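Local coordinates for Tubulin/ftsz, gtpase (Methanosaeta thermophila, PDB 3ZID), which binds GTP, belongs to the tubulin/FtsZ superfamily of GTPases, and is probably involved in controlling archaeal cell shape, at residues N134-P139 with D220-M225; M274-G279 with G306-K311; A267-R272 with L322-G327; T50-L55 with R66-N71. All blocks are in the same frame, centred on the assembly; numbering follows the deposited sequence.

Contact 1. Residues N134-P139 with D220-M225; sequences NATIVP and DFKTVM
The Phe221 ring meets Val138 and Thr136 obliquely. Its CE2 corner comes within 3.9 Å of Val138 CG2, and Thr136 CG2 lies near the same corner. One face of the ring is covered from within its own helix by Met225 CG, offset toward the rim. Met225 then bends at chi2 and chi3. This carries CE to 3.7 Å from Val138 CG1, so the two branches of Val138 meet two different helix residues. Thr136 and Lys222 reach toward each other. Lys222 bends at chi3 (76°) and chi4 (61°), which curls the chain round OG1 and lets NZ donate a hydrogen bond to Thr136 OG1 at 3.1 Å. The ammonium also forms a salt bridge with Asp169, whose other carboxylate oxygen takes the backbone N-H of Ile137. Strand 136-139 and helix 220-225 run 10.2 Å apart at an angle of 44°. The strand belongs to the parallel sheet of the GTPase domain. Phe221 and Met225 also touch Val319 of the mixed sheet, as does Val224. The contact is thus an apolar layer between the two sheets, with a lysine held at one end by a hydroxyl and a carboxylate. Asp169 probably offsets the charge of Lys222 there.

Contact 2. Residues M274-G279 with G306-K311; sequences MIVIQG and GIVIKK
Gln278 and Val308 lie side by side because both send a branch anti to the backbone nitrogen: CG of Gln278 (chi1 -180°) and CG1 of Val308 (chi1 -175°). Gln278 stays extended, and its NE2 comes to 3.7 Å from Val308 CG1. Lys310, also extended, passes obliquely, with CD 3.6 Å from Gln278 NE2. The polar ends are held by other residues. Gln278 OE1 accepts a hydrogen bond from Arg315, and Lys310 NZ forms a salt bridge with Glu206, which also takes a weak bond from Gln278 NE2. Val308 CG2 packs on Val276 CG1 at 3.8 Å. The backbones join as parallel strands. Gly306 N binds Ile275 O, and Ile277 N binds Gly306 O at 2.8 Å. Val308 N binds Ile277 O, and Gly279 N binds Val308 O. Beyond them Lys310 N reaches Gly279 O at 3.1 Å from well above the carbonyl plane, where the second strand has ended. The model is too tight at this point, which leaves the local geometry doubtful. The CA-H groups of Val276, Ile307, Gln278 and Ile309 add contacts to the carbonyl oxygens across the pair. Val276, Gln278 and Val308 face helix 186-210, while Ile277 and Ile307 lie on the other face and touch Leu284. Ile277 also meets Ile289 of helix 286-296. That helix links the two strands, so this is a beta-alpha-beta unit. It forms one edge of the four-stranded mixed sheet in the C-terminal domain of the tubulin/FtsZ fold.

Contact 3. Residues A267-R272 with L322-G327; sequences AGEAGR and LERAPG
Glu269 and Glu323 join through their backbones in the tight part of the contact. Glu323 N donates to Glu269 O at 2.7 Å, with the donor tilted 31° from the carbonyl plane. Leu322 CA touches the same oxygen. Beside it, Ala270 and Leu322 form an antiparallel non-hydrogen-bonded pair. The Glu269 side chain is buried here too. Its OE1 takes the backbone N-H of Asn264 and a proton from a water that also donates to Arg324 O. The side chains of Glu323, Arg324 and Pro326 make the outward, solvent side. Glu323 CG, anti to the carbonyl carbon (chi1 -65°), lies 3.5 Å from Gly271 CA. The bend at chi2 then brings OE2 to 3.4 Å from the same Gly271 CA. Arg324 crosses Glu269 at about a right angle, with Glu269 CG over one face of its guanidinium group. Ala267 O lies at the edge, 2.6 Å from Arg324 NH2, but the bond is weak because the N-H points poorly. Glu269 OE2 rests against Pro326 CG at 3.3 Å. It sits 4.0 Å from Arg324 NH1, well out of the guanidinium plane, so the attraction is one of charge alone. The guanidinium and the OE1 donors would probably favour the charged form of Glu269.

Contact 4. Residues T50-L55 with R66-N71; sequences TAINDL and RLHVPN
His68 and Ile52 form the first shell. Ile52 CB sits over the centre of one face of the imidazole, 3.7 Å from the ring centroid and 12° off the normal, a CH-pi contact. Pro70 CA lies over the opposite face, toward the rim. His68 turns its ring away from its own backbone N (chi1 -173°), which brings it against Ile52 at the start of helix 52-56. His68 NE2 donates to Thr50 O at 3.3 Å. The oxygen lies near the ring plane, but the nitrogen stands well above the plane of the carbonyl. Leu55 CD1 fills in beside the backbone, 3.5 Å from Leu67 O and as far from His68 CA. At one end Arg66, extended from CG to NE, passes Leu55 O. Its NH1 is 2.8 Å from Leu55 O, but the angle is too poor for a hydrogen bond. Arg66 NE is bonded to Thr61 O. At the other end Thr50 CA meets Val69 O at 3.2 Å, and Thr50 CG2 packs on Val69 CB. Further out, the Thr50 hydroxyl is hydrogen-bonded to that of Thr116, a GTP-binding residue, and Leu55 touches Asn14, another. The Thr50 side chain lies about 6 Å from the bound GDP. Asn49 binds Leu67 and Val69 through its backbone, while its OD1 takes Ala51 N. Strand 42-49, helix 52-56 and edge strand 66-68 form a beta-alpha-beta unit of the Rossmann-like GTPase domain, here bordering the nucleotide site.

How the contacts relate
Contact 4 comes first along the chain and contact 1 closes before contacts 2 and 3 open. Contact 2 falls within the span bridged by contact 3, and both use strand 270-279 of the mixed sheet. Contacts 1 and 4 reach the parallel GTPase sheet, with centres 29 Å apart. Contact 1 links the two sheets: Phe221 packs on Met274 of contact 2, and Thr223 O probably accepts a hydrogen bond from Arg272 of contact 3. Contact 4 lies about 37 Å from contact 3, centre to centre, on the opposite side of the chain's centre. The nucleotide-side contact is therefore remote from the C-terminal sheet, and contact 1 lies at the interface between the domains.

Contact 1. Residues N134-P139 with D220-M225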
loop_
_atom_site.group_PDB
_atom_site.type_symbol
_atom_site.label_atom_id
_atom_site.label_comp_id
_atom_site.label_asym_id
_atom_site.label_seq_id
_atom_site.Cartn_x
_atom_site.Cartn_y
_atom_site.Cartn_z
ATOM N N ASN A 134 -9.836 17.658 -8.602
ATOM C CA ASN A 134 -10.181 16.788 -9.706
ATOM C C ASN A 134 -9.288 15.544 -9.768
ATOM O O ASN A 134 -9.499 14.664 -10.599
ATOM C CB ASN A 134 -10.124 17.567 -11.014
ATOM C CG ASN A 134 -11.114 18.725 -11.046
ATOM O OD1 ASN A 134 -12.235 18.617 -10.549
ATOM N ND2 ASN A 134 -10.699 19.839 -11.634
ATOM N N ALA A 135 -8.294 15.472 -8.889
ATOM C CA ALA A 135 -7.330 14.370 -8.931
ATOM C C ALA A 135 -7.829 13.050 -8.348
ATOM O O ALA A 135 -8.641 13.020 -7.428
ATOM C CB ALA A 135 -6.036 14.778 -8.241
ATOM N N THR A 136 -7.314 11.958 -8.895
ATOM C CA THR A 136 -7.520 10.644 -8.332
ATOM C C THR A 136 -6.334 10.400 -7.409
ATOM O O THR A 136 -5.178 10.417 -7.853
ATOM C CB THR A 136 -7.549 9.594 -9.416
ATOM O OG1 THR A 136 -8.663 9.840 -10.274
ATOM C CG2 THR A 136 -7.642 8.184 -8.809
ATOM N N ILE A 137 -6.608 10.232 -6.119
ATOM C CA ILE A 137 -5.548 10.099 -5.116
ATOM C C ILE A 137 -5.633 8.728 -4.477
ATOM O O ILE A 137 -6.637 8.394 -3.858
ATOM C CB ILE A 137 -5.648 11.181 -4.044
ATOM C CG1 ILE A 137 -5.673 12.565 -4.704
ATOM C CG2 ILE A 137 -4.488 11.064 -3.061
ATOM C CD1 ILE A 137 -5.667 13.742 -3.747
ATOM N N VAL A 138 -4.582 7.932 -4.646
ATOM C CA VAL A 138 -4.616 6.531 -4.251
ATOM C C VAL A 138 -3.505 6.183 -3.272
ATOM O O VAL A 138 -2.319 6.177 -3.624
ATOM C CB VAL A 138 -4.466 5.629 -5.483
ATOM C CG1 VAL A 138 -4.391 4.162 -5.073
ATOM C CG2 VAL A 138 -5.614 5.879 -6.467
ATOM N N PRO A 139 -3.877 5.908 -2.017
ATOM C CA PRO A 139 -2.824 5.405 -1.139
ATOM C C PRO A 139 -2.453 3.947 -1.433
ATOM O O PRO A 139 -3.295 3.099 -1.772
ATOM C CB PRO A 139 -3.433 5.554 0.270
ATOM C CG PRO A 139 -4.879 5.616 0.066
ATOM C CD PRO A 139 -5.090 6.284 -1.272
ATOM N N ASP A 220 -13.213 4.635 -14.881
ATOM C CA ASP A 220 -13.409 3.219 -14.589
ATOM C C ASP A 220 -12.535 2.765 -13.419
ATOM O O ASP A 220 -12.992 2.071 -12.505
ATOM C CB ASP A 220 -13.145 2.366 -15.829
ATOM C CG ASP A 220 -14.175 2.598 -16.930
ATOM O OD1 ASP A 220 -15.013 3.518 -16.792
ATOM O OD2 ASP A 220 -14.146 1.856 -17.934
ATOM N N PHE A 221 -11.290 3.202 -13.431
ATOM C CA PHE A 221 -10.380 2.921 -12.334
ATOM C C PHE A 221 -10.942 3.475 -11.015
ATOM O O PHE A 221 -11.006 2.767 -10.004
ATOM C CB PHE A 221 -9.000 3.493 -12.654
ATOM C CG PHE A 221 -8.002 3.314 -11.556
ATOM C CD1 PHE A 221 -7.598 2.046 -11.167
ATOM C CD2 PHE A 221 -7.430 4.415 -10.942
ATOM C CE1 PHE A 221 -6.668 1.879 -10.145
ATOM C CE2 PHE A 221 -6.494 4.258 -9.929
ATOM C CZ PHE A 221 -6.116 2.989 -9.525
ATOM N N LYS A 222 -11.382 4.727 -11.029
ATOM C CA LYS A 222 -11.961 5.306 -9.821
ATOM C C LYS A 222 -13.174 4.516 -9.367
ATOM O O LYS A 222 -13.353 4.293 -8.173
ATOM C CB LYS A 222 -12.361 6.766 -10.035
ATOM C CG LYS A 222 -11.212 7.710 -10.290
ATOM C CD LYS A 222 -11.734 9.075 -10.699
ATOM C CE LYS A 222 -12.279 9.835 -9.501
ATOM N NZ LYS A 222 -11.231 10.075 -8.476
ATOM N N THR A 223 -14.005 4.104 -10.318
ATOM C CA THR A 223 -15.218 3.329 -10.013
ATOM C C THR A 223 -14.901 2.043 -9.242
ATOM O O THR A 223 -15.595 1.693 -8.285
ATOM C CB THR A 223 -15.993 2.972 -11.310
ATOM O OG1 THR A 223 -16.547 4.162 -11.892
ATOM C CG2 THR A 223 -17.109 1.978 -11.026
ATOM N N VAL A 224 -13.875 1.326 -9.685
ATOM C CA VAL A 224 -13.394 0.146 -8.976
ATOM C C VAL A 224 -12.868 0.522 -7.582
ATOM O O VAL A 224 -13.310 -0.027 -6.590
ATOM C CB VAL A 224 -12.298 -0.592 -9.787
ATOM C CG1 VAL A 224 -11.673 -1.697 -8.956
ATOM C CG2 VAL A 224 -12.893 -1.162 -11.072
ATOM N N MET A 225 -11.967 1.499 -7.510
ATOM C CA MET A 225 -11.277 1.820 -6.261
ATOM C C MET A 225 -12.224 2.316 -5.182
ATOM O O MET A 225 -11.989 2.116 -3.990
ATOM C CB MET A 225 -10.197 2.880 -6.503
ATOM C CG MET A 225 -9.079 2.458 -7.461
ATOM S SD MET A 225 -8.127 1.107 -6.754
ATOM C CE MET A 225 -7.342 1.975 -5.413
#

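Contact 2. Residues M274-G279 with G306-K311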
loop_
_atom_site.group_PDB
_atom_site.type_symbol
_atom_site.label_atom_id
_atom_site.label_comp_id
_atom_site.label_asym_id
_atom_site.label_seq_id
_atom_site.Cartn_x
_atom_site.Cartn_y
_atom_site.Cartn_z
ATOM N N MET A 274 -10.897 -4.320 -12.349
ATOM C CA MET A 274 -10.444 -3.889 -13.660
ATOM C C MET A 274 -9.357 -4.888 -14.071
ATOM O O MET A 274 -8.383 -5.090 -13.344
ATOM C CB MET A 274 -9.884 -2.465 -13.616
ATOM C CG MET A 274 -9.479 -1.892 -14.992
ATOM S SD MET A 274 -8.951 -0.160 -14.879
ATOM C CE MET A 274 -7.505 -0.291 -13.855
ATOM N N ILE A 275 -9.562 -5.577 -15.188
ATOM C CA ILE A 275 -8.576 -6.531 -15.692
ATOM C C ILE A 275 -7.916 -5.968 -16.954
ATOM O O ILE A 275 -8.607 -5.644 -17.908
ATOM C CB ILE A 275 -9.223 -7.899 -16.037
ATOM C CG1 ILE A 275 -10.077 -8.433 -14.881
ATOM C CG2 ILE A 275 -8.168 -8.905 -16.454
ATOM C CD1 ILE A 275 -9.318 -8.766 -13.647
ATOM N N VAL A 276 -6.597 -5.830 -16.949
ATOM C CA VAL A 276 -5.870 -5.320 -18.100
ATOM C C VAL A 276 -5.007 -6.433 -18.660
ATOM O O VAL A 276 -4.228 -7.036 -17.930
ATOM C CB VAL A 276 -4.949 -4.118 -17.734
ATOM C CG1 VAL A 276 -4.240 -3.576 -18.990
ATOM C CG2 VAL A 276 -5.746 -3.027 -17.072
ATOM N N ILE A 277 -5.191 -6.727 -19.946
ATOM C CA ILE A 277 -4.386 -7.719 -20.653
ATOM C C ILE A 277 -3.431 -7.003 -21.591
ATOM O O ILE A 277 -3.846 -6.178 -22.412
ATOM C CB ILE A 277 -5.244 -8.655 -21.533
ATOM C CG1 ILE A 277 -6.503 -9.098 -20.797
ATOM C CG2 ILE A 277 -4.409 -9.862 -22.006
ATOM C CD1 ILE A 277 -6.258 -10.258 -19.905
ATOM N N GLN A 278 -2.152 -7.307 -21.461
ATOM C CA GLN A 278 -1.145 -6.660 -22.279
ATOM C C GLN A 278 -0.269 -7.696 -22.948
ATOM O O GLN A 278 0.175 -8.635 -22.297
ATOM C CB GLN A 278 -0.280 -5.749 -21.411
ATOM C CG GLN A 278 0.803 -5.012 -22.169
ATOM C CD GLN A 278 1.585 -4.072 -21.261
ATOM O OE1 GLN A 278 2.251 -4.500 -20.326
ATOM N NE2 GLN A 278 1.467 -2.781 -21.516
ATOM N N GLY A 279 0.022 -7.507 -24.231
ATOM C CA GLY A 279 0.934 -8.413 -24.904
ATOM C C GLY A 279 0.909 -8.244 -26.411
ATOM O O GLY A 279 0.174 -7.396 -26.916
ATOM N N GLY A 306 -9.438 -3.967 -20.120
ATOM C CA GLY A 306 -8.651 -3.173 -21.031
ATOM C C GLY A 306 -7.662 -4.084 -21.736
ATOM O O GLY A 306 -7.107 -4.989 -21.134
ATOM N N ILE A 307 -7.452 -3.854 -23.022
ATOM C CA ILE A 307 -6.423 -4.574 -23.743
ATOM C C ILE A 307 -5.361 -3.575 -24.194
ATOM O O ILE A 307 -5.689 -2.502 -24.694
ATOM C CB ILE A 307 -7.022 -5.357 -24.910
ATOM C CG1 ILE A 307 -8.294 -6.059 -24.441
ATOM C CG2 ILE A 307 -6.081 -6.407 -25.379
ATOM C CD1 ILE A 307 -9.186 -6.535 -25.562
ATOM N N VAL A 308 -4.090 -3.890 -23.935
ATOM C CA VAL A 308 -3.004 -3.025 -24.365
ATOM C C VAL A 308 -2.050 -3.825 -25.229
ATOM O O VAL A 308 -1.449 -4.783 -24.771
ATOM C CB VAL A 308 -2.210 -2.428 -23.174
ATOM C CG1 VAL A 308 -1.166 -1.428 -23.685
ATOM C CG2 VAL A 308 -3.160 -1.747 -22.190
ATOM N N ILE A 309 -1.904 -3.415 -26.480
ATOM C CA ILE A 309 -0.975 -4.069 -27.363
ATOM C C ILE A 309 0.428 -3.568 -27.108
ATOM O O ILE A 309 0.697 -2.374 -27.151
ATOM C CB ILE A 309 -1.376 -3.872 -28.821
ATOM C CG1 ILE A 309 -2.821 -4.347 -28.992
ATOM C CG2 ILE A 309 -0.369 -4.610 -29.758
ATOM C CD1 ILE A 309 -3.383 -4.121 -30.335
ATOM N N LYS A 310 1.321 -4.497 -26.830
ATOM C CA LYS A 310 2.704 -4.160 -26.601
ATOM C C LYS A 310 3.466 -5.460 -26.741
ATOM O O LYS A 310 3.094 -6.471 -26.135
ATOM C CB LYS A 310 2.893 -3.568 -25.196
ATOM C CG LYS A 310 4.309 -3.104 -24.911
ATOM C CD LYS A 310 4.490 -2.817 -23.412
ATOM C CE LYS A 310 5.925 -2.443 -23.049
ATOM N NZ LYS A 310 6.095 -2.332 -21.567
ATOM N N LYS A 311 4.527 -5.435 -27.536
ATOM C CA LYS A 311 5.311 -6.633 -27.821
ATOM C C LYS A 311 5.759 -7.396 -26.577
ATOM O O LYS A 311 6.437 -6.858 -25.704
ATOM C CB LYS A 311 6.525 -6.293 -28.700
ATOM C CG LYS A 311 7.351 -7.514 -29.110
ATOM C CD LYS A 311 8.379 -7.165 -30.180
ATOM C CE LYS A 311 9.161 -8.394 -30.661
ATOM N NZ LYS A 311 8.275 -9.409 -31.309
#

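Contact 3. Residues A267-R272 with L322-G327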
loop_
_atom_site.group_PDB
_atom_site.type_symbol
_atom_site.label_atom_id
_atom_site.label_comp_id
_atom_site.label_asym_id
_atom_site.label_seq_id
_atom_site.Cartn_x
_atom_site.Cartn_y
_atom_site.Cartn_z
ATOM N N ALA A 267 -14.283 -16.736 -3.013
ATOM C CA ALA A 267 -15.225 -16.603 -1.904
ATOM C C ALA A 267 -16.137 -15.386 -2.052
ATOM O O ALA A 267 -17.004 -15.151 -1.218
ATOM C CB ALA A 267 -14.482 -16.543 -0.581
ATOM N N GLY A 268 -15.932 -14.612 -3.108
ATOM C CA GLY A 268 -16.722 -13.416 -3.351
ATOM C C GLY A 268 -16.326 -12.177 -2.548
ATOM O O GLY A 268 -17.143 -11.274 -2.362
ATOM N N GLU A 269 -15.066 -12.109 -2.119
ATOM C CA GLU A 269 -14.561 -10.959 -1.360
ATOM C C GLU A 269 -14.313 -9.709 -2.214
ATOM O O GLU A 269 -14.152 -8.611 -1.681
ATOM C CB GLU A 269 -13.298 -11.342 -0.598
ATOM C CG GLU A 269 -13.549 -12.463 0.409
ATOM C CD GLU A 269 -12.339 -12.787 1.261
ATOM O OE1 GLU A 269 -11.210 -12.356 0.919
ATOM O OE2 GLU A 269 -12.521 -13.478 2.283
ATOM N N ALA A 270 -14.257 -9.882 -3.530
ATOM C CA ALA A 270 -14.057 -8.761 -4.446
ATOM C C ALA A 270 -15.378 -8.365 -5.083
ATOM O O ALA A 270 -16.048 -9.200 -5.681
ATOM C CB ALA A 270 -13.030 -9.120 -5.537
ATOM N N GLY A 271 -15.759 -7.097 -4.929
ATOM C CA GLY A 271 -16.980 -6.579 -5.534
ATOM C C GLY A 271 -16.817 -6.027 -6.942
ATOM O O GLY A 271 -17.712 -6.171 -7.772
ATOM N N ARG A 272 -15.685 -5.373 -7.195
ATOM C CA ARG A 272 -15.376 -4.785 -8.499
ATOM C C ARG A 272 -13.951 -5.101 -8.907
ATOM O O ARG A 272 -13.077 -5.292 -8.056
ATOM C CB ARG A 272 -15.579 -3.266 -8.499
ATOM C CG ARG A 272 -17.020 -2.844 -8.276
ATOM C CD ARG A 272 -17.161 -1.365 -7.966
ATOM N NE ARG A 272 -18.521 -1.065 -7.520
ATOM C CZ ARG A 272 -19.007 0.154 -7.314
ATOM N NH1 ARG A 272 -18.251 1.224 -7.516
ATOM N NH2 ARG A 272 -20.259 0.300 -6.905
ATOM N N LEU A 322 -12.466 -4.559 -2.620
ATOM C CA LEU A 322 -12.966 -5.546 -1.652
ATOM C C LEU A 322 -14.349 -5.196 -1.114
ATOM O O LEU A 322 -14.637 -4.027 -0.859
ATOM C CB LEU A 322 -11.991 -5.693 -0.479
ATOM C CG LEU A 322 -10.599 -6.139 -0.935
ATOM C CD1 LEU A 322 -9.664 -6.340 0.256
ATOM C CD2 LEU A 322 -10.702 -7.414 -1.813
ATOM N N GLU A 323 -15.208 -6.207 -0.976
ATOM C CA GLU A 323 -16.451 -6.081 -0.211
ATOM C C GLU A 323 -16.203 -6.452 1.249
ATOM O O GLU A 323 -16.779 -5.864 2.153
ATOM C CB GLU A 323 -17.544 -7.004 -0.772
ATOM C CG GLU A 323 -18.013 -6.655 -2.177
ATOM C CD GLU A 323 -18.710 -5.303 -2.264
ATOM O OE1 GLU A 323 -19.561 -5.004 -1.402
ATOM O OE2 GLU A 323 -18.398 -4.536 -3.197
ATOM N N ARG A 324 -15.362 -7.462 1.458
ATOM C CA ARG A 324 -15.029 -7.972 2.783
ATOM C C ARG A 324 -13.513 -8.143 2.904
ATOM O O ARG A 324 -12.826 -8.409 1.911
ATOM C CB ARG A 324 -15.736 -9.314 3.010
ATOM C CG ARG A 324 -17.222 -9.239 2.720
ATOM C CD ARG A 324 -17.923 -10.545 2.936
ATOM N NE ARG A 324 -17.970 -11.369 1.735
ATOM C CZ ARG A 324 -17.281 -12.494 1.596
ATOM N NH1 ARG A 324 -16.483 -12.910 2.575
ATOM N NH2 ARG A 324 -17.389 -13.200 0.489
ATOM N N ALA A 325 -12.989 -7.975 4.116
ATOM C CA ALA A 325 -11.561 -8.126 4.354
ATOM C C ALA A 325 -11.271 -8.791 5.694
ATOM O O ALA A 325 -10.769 -8.134 6.604
ATOM C CB ALA A 325 -10.893 -6.773 4.321
ATOM N N PRO A 326 -11.563 -10.094 5.821
ATOM C CA PRO A 326 -11.343 -10.768 7.112
ATOM C C PRO A 326 -9.889 -10.690 7.576
ATOM O O PRO A 326 -9.639 -10.669 8.778
ATOM C CB PRO A 326 -11.781 -12.213 6.842
ATOM C CG PRO A 326 -11.765 -12.353 5.326
ATOM C CD PRO A 326 -12.138 -11.000 4.811
ATOM N N GLY A 327 -8.945 -10.629 6.643
ATOM C CA GLY A 327 -7.535 -10.515 6.994
ATOM C C GLY A 327 -7.211 -9.256 7.795
ATOM O O GLY A 327 -6.365 -9.273 8.699
HETATM O O HOH W 1 -10.475 -10.016 1.508
#

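Contact 4. Residues T50-L55 with R66-N71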
loop_
_atom_site.group_PDB
_atom_site.type_symbol
_atom_site.label_atom_id
_atom_site.label_comp_id
_atom_site.label_asym_id
_atom_site.label_seq_id
_atom_site.Cartn_x
_atom_site.Cartn_y
_atom_site.Cartn_z
ATOM N N THR A 50 11.676 11.952 7.379
ATOM C CA THR A 50 12.227 12.734 8.474
ATOM C C THR A 50 13.594 12.195 8.856
ATOM O O THR A 50 14.302 12.809 9.640
ATOM C CB THR A 50 11.347 12.634 9.716
ATOM O OG1 THR A 50 11.188 11.254 10.081
ATOM C CG2 THR A 50 9.983 13.256 9.460
ATOM N N ALA A 51 13.961 11.044 8.310
ATOM C CA ALA A 51 15.264 10.455 8.602
ATOM C C ALA A 51 16.168 10.570 7.386
ATOM O O ALA A 51 15.941 9.915 6.370
ATOM C CB ALA A 51 15.106 9.005 9.026
ATOM N N ILE A 52 17.179 11.431 7.473
ATOM C CA ILE A 52 18.022 11.700 6.309
ATOM C C ILE A 52 18.854 10.486 5.880
ATOM O O ILE A 52 19.169 10.342 4.697
ATOM C CB ILE A 52 18.908 12.969 6.500
ATOM C CG1 ILE A 52 19.544 13.383 5.170
ATOM C CG2 ILE A 52 19.941 12.773 7.599
ATOM C CD1 ILE A 52 20.374 14.629 5.260
ATOM N N ASN A 53 19.200 9.608 6.821
ATOM C CA ASN A 53 19.883 8.352 6.463
ATOM C C ASN A 53 19.103 7.528 5.444
ATOM O O ASN A 53 19.691 6.950 4.539
ATOM C CB ASN A 53 20.193 7.488 7.691
ATOM C CG ASN A 53 21.433 7.946 8.425
ATOM O OD1 ASN A 53 22.288 8.626 7.854
ATOM N ND2 ASN A 53 21.545 7.568 9.691
ATOM N N ASP A 54 17.785 7.455 5.620
ATOM C CA ASP A 54 16.925 6.736 4.688
ATOM C C ASP A 54 17.006 7.322 3.285
ATOM O O ASP A 54 17.098 6.582 2.315
ATOM C CB ASP A 54 15.465 6.750 5.147
ATOM C CG ASP A 54 15.267 6.141 6.522
ATOM O OD1 ASP A 54 16.247 5.636 7.099
ATOM O OD2 ASP A 54 14.119 6.168 7.018
ATOM N N LEU A 55 16.949 8.649 3.184
ATOM C CA LEU A 55 17.003 9.311 1.883
ATOM C C LEU A 55 18.370 9.124 1.243
ATOM O O LEU A 55 18.482 8.992 0.026
ATOM C CB LEU A 55 16.673 10.791 2.017
ATOM C CG LEU A 55 15.271 11.118 2.529
ATOM C CD1 LEU A 55 15.211 12.571 2.977
ATOM C CD2 LEU A 55 14.223 10.854 1.449
ATOM N N ARG A 66 14.478 13.991 -3.377
ATOM C CA ARG A 66 14.638 13.530 -2.003
ATOM C C ARG A 66 14.390 14.668 -1.039
ATOM O O ARG A 66 15.199 15.582 -0.918
ATOM C CB ARG A 66 16.029 12.951 -1.758
ATOM C CG ARG A 66 16.418 11.856 -2.695
ATOM C CD ARG A 66 17.754 11.255 -2.284
ATOM N NE ARG A 66 18.222 10.299 -3.279
ATOM C CZ ARG A 66 19.334 9.584 -3.169
ATOM N NH1 ARG A 66 20.101 9.715 -2.097
ATOM N NH2 ARG A 66 19.671 8.730 -4.126
ATOM N N LEU A 67 13.235 14.614 -0.387
ATOM C CA LEU A 67 12.791 15.673 0.495
ATOM C C LEU A 67 12.977 15.301 1.963
ATOM O O LEU A 67 12.300 14.402 2.485
ATOM C CB LEU A 67 11.333 16.028 0.205
ATOM C CG LEU A 67 10.791 17.181 1.056
ATOM C CD1 LEU A 67 11.607 18.438 0.821
ATOM C CD2 LEU A 67 9.336 17.442 0.736
ATOM N N HIS A 68 13.938 15.962 2.605
ATOM C CA HIS A 68 14.163 15.792 4.030
ATOM C C HIS A 68 13.275 16.740 4.823
ATOM O O HIS A 68 13.222 17.935 4.559
ATOM C CB HIS A 68 15.631 16.033 4.398
ATOM C CG HIS A 68 15.948 15.703 5.824
ATOM N ND1 HIS A 68 16.824 16.444 6.581
ATOM C CD2 HIS A 68 15.502 14.711 6.630
ATOM C CE1 HIS A 68 16.905 15.926 7.794
ATOM N NE2 HIS A 68 16.112 14.872 7.851
ATOM N N VAL A 69 12.550 16.185 5.776
ATOM C CA VAL A 69 11.738 16.980 6.674
ATOM C C VAL A 69 12.393 16.941 8.042
ATOM O O VAL A 69 12.299 15.931 8.733
ATOM C CB VAL A 69 10.318 16.418 6.765
ATOM C CG1 VAL A 69 9.485 17.253 7.709
ATOM C CG2 VAL A 69 9.681 16.323 5.361
ATOM N N PRO A 70 13.076 18.022 8.444
ATOM C CA PRO A 70 13.844 17.921 9.693
ATOM C C PRO A 70 12.922 17.618 10.876
ATOM O O PRO A 70 11.833 18.177 10.928
ATOM C CB PRO A 70 14.457 19.320 9.836
ATOM C CG PRO A 70 14.405 19.916 8.460
ATOM C CD PRO A 70 13.163 19.361 7.838
ATOM N N ASN A 71 13.325 16.718 11.772
ATOM C CA ASN A 71 12.627 16.511 13.054
ATOM C C ASN A 71 11.159 16.080 12.927
ATOM O O ASN A 71 10.655 15.291 13.728
ATOM C CB ASN A 71 12.735 17.759 13.939
ATOM C CG ASN A 71 14.165 18.107 14.278
ATOM O OD1 ASN A 71 15.046 17.249 14.235
ATOM N ND2 ASN A 71 14.405 19.372 14.627
#